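Local atomic coordinates of Bd3459 (Bdellovibrio bacteriovorus, PDB entry 5CEC), a protein that is a predatory endopeptidase of the S13 D-Ala-D-Ala carboxypeptidase family, bound in this crystal by its ankyrin-repeat immunity protein. Residues T134-L139 against I211-I216. The protein carries 1 engineered substitution. Sequence-based numbering, arbitrary orientation.
Sequences TKIEKL and IDVRTI
Glu137 OE1 lies over one face of the Arg214 guanidinium, the carboxylate turned steeply, 74° between the two planes. OE1 is 3.7 Å from Arg214 NH1 and well out of the guanidinium plane, making a long salt bridge of charge attraction alone, with no N-H aimed at the oxygen. The other oxygen, OE2, rests against the aliphatic part of the arginine, 3.2 Å from Arg214 CD. Both chains start with CG anti to the backbone N; the glutamate then bends at chi2 (64°) and the arginine at chi3, which brings the charged ends together. A weak hydrogen bond from Asn101 also reaches OE1.

Beneath this pair the backbones form a parallel strand pair, interrupted at Glu137. Ile136 N donates to Asp212 O (2.8 Å, nearly straight), and Ile136 O accepts from Arg214 N. At Glu137 the chain turns a corner; Arg214 opposite it also leaves the extended conformation, and the two strands stay in register. Thr215 N bonds to Glu137 O at 2.9 Å; regular pairing resumes with Leu139 N on Thr215 O.

On the buried face, Ile136 CD1 packs 3.8 Å from Ile211 CG1, and Leu139 CB meets Val213 CG1 at the same distance. The pairing joins 212-218, an outermost strand of the mixed sheet, to 135-141, which strand 104-109 flanks on its other side. Helix 167-182 covers Leu139 and Ile216 through Leu178, and Leu128 of helix 118-130 touches Ile211.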
# COMPACT_ATOMS: atom_id res chain seq x y z
N THR A 134 -26.39 -25.47 -2.09
CA THR A 134 -25.15 -26.21 -2.34
C THR A 134 -24.94 -26.57 -3.80
O THR A 134 -23.81 -26.91 -4.19
CB THR A 134 -25.11 -27.53 -1.54
OG1 THR A 134 -26.24 -28.33 -1.89
CG2 THR A 134 -25.11 -27.26 -0.07
N LYS A 135 -26.02 -26.56 -4.57
CA LYS A 135 -25.98 -26.90 -5.99
C LYS A 135 -26.70 -25.81 -6.74
O LYS A 135 -27.85 -25.52 -6.45
CB LYS A 135 -26.68 -28.24 -6.22
CG LYS A 135 -25.87 -29.42 -5.73
CD LYS A 135 -26.70 -30.71 -5.65
CE LYS A 135 -26.08 -31.74 -4.70
NZ LYS A 135 -26.10 -31.32 -3.26
N ILE A 136 -26.01 -25.25 -7.72
CA ILE A 136 -26.54 -24.25 -8.62
C ILE A 136 -26.56 -24.85 -10.01
O ILE A 136 -25.55 -25.33 -10.53
CB ILE A 136 -25.68 -22.97 -8.62
CG1 ILE A 136 -25.65 -22.35 -7.22
CG2 ILE A 136 -26.21 -21.97 -9.64
CD1 ILE A 136 -24.60 -21.28 -7.00
N GLU A 137 -27.73 -24.81 -10.63
CA GLU A 137 -27.89 -25.37 -11.95
C GLU A 137 -27.36 -24.38 -12.98
O GLU A 137 -26.39 -24.66 -13.66
CB GLU A 137 -29.36 -25.71 -12.20
CG GLU A 137 -29.60 -26.37 -13.54
CD GLU A 137 -28.93 -27.72 -13.62
OE1 GLU A 137 -29.21 -28.60 -12.75
OE2 GLU A 137 -28.10 -27.87 -14.54
N LYS A 138 -27.94 -23.19 -13.03
CA LYS A 138 -27.53 -22.16 -13.94
C LYS A 138 -27.14 -20.93 -13.11
O LYS A 138 -27.94 -20.40 -12.33
CB LYS A 138 -28.62 -21.84 -14.95
CG LYS A 138 -28.22 -20.84 -16.00
CD LYS A 138 -29.22 -20.77 -17.15
CE LYS A 138 -30.58 -20.26 -16.70
NZ LYS A 138 -31.48 -20.03 -17.87
N LEU A 139 -25.88 -20.54 -13.21
CA LEU A 139 -25.37 -19.31 -12.64
C LEU A 139 -25.14 -18.32 -13.75
O LEU A 139 -24.32 -18.54 -14.64
CB LEU A 139 -24.08 -19.56 -11.87
CG LEU A 139 -23.43 -18.33 -11.24
CD1 LEU A 139 -24.37 -17.70 -10.20
CD2 LEU A 139 -22.08 -18.67 -10.62
N ILE A 211 -19.66 -25.51 -3.05
CA ILE A 211 -20.74 -25.25 -4.00
C ILE A 211 -20.47 -26.11 -5.26
O ILE A 211 -19.33 -26.33 -5.61
CB ILE A 211 -20.80 -23.72 -4.30
CG1 ILE A 211 -22.11 -23.30 -4.95
CG2 ILE A 211 -19.66 -23.24 -5.16
CD1 ILE A 211 -23.25 -23.22 -3.97
N ASP A 212 -21.53 -26.55 -5.93
CA ASP A 212 -21.43 -27.19 -7.23
C ASP A 212 -22.20 -26.33 -8.21
O ASP A 212 -23.33 -25.99 -7.93
CB ASP A 212 -22.00 -28.61 -7.19
CG ASP A 212 -20.92 -29.67 -7.17
OD1 ASP A 212 -20.45 -30.03 -8.27
OD2 ASP A 212 -20.56 -30.12 -6.06
N VAL A 213 -21.60 -25.96 -9.33
CA VAL A 213 -22.24 -25.14 -10.36
C VAL A 213 -22.18 -25.87 -11.71
O VAL A 213 -21.10 -26.22 -12.16
CB VAL A 213 -21.57 -23.77 -10.51
CG1 VAL A 213 -22.34 -22.93 -11.51
CG2 VAL A 213 -21.45 -23.06 -9.17
N ARG A 214 -23.34 -26.06 -12.36
CA ARG A 214 -23.34 -26.84 -13.61
C ARG A 214 -23.05 -25.97 -14.82
O ARG A 214 -22.13 -26.30 -15.59
CB ARG A 214 -24.65 -27.60 -13.82
CG ARG A 214 -24.55 -28.55 -15.03
CD ARG A 214 -25.54 -29.69 -15.02
NE ARG A 214 -25.40 -30.57 -13.86
CZ ARG A 214 -26.32 -31.44 -13.45
NH1 ARG A 214 -27.49 -31.58 -14.10
NH2 ARG A 214 -26.09 -32.19 -12.38
N THR A 215 -23.79 -24.88 -15.00
CA THR A 215 -23.69 -24.02 -16.19
C THR A 215 -23.49 -22.59 -15.75
O THR A 215 -24.15 -22.13 -14.82
CB THR A 215 -25.00 -24.08 -17.02
OG1 THR A 215 -25.26 -25.43 -17.37
CG2 THR A 215 -24.88 -23.23 -18.28
N ILE A 216 -22.59 -21.89 -16.41
CA ILE A 216 -22.30 -20.49 -16.11
C ILE A 216 -22.37 -19.68 -17.39
O ILE A 216 -21.72 -20.06 -18.39
CB ILE A 216 -20.91 -20.33 -15.46
CG1 ILE A 216 -20.85 -21.18 -14.19
CG2 ILE A 216 -20.62 -18.84 -15.18
CD1 ILE A 216 -19.49 -21.28 -13.55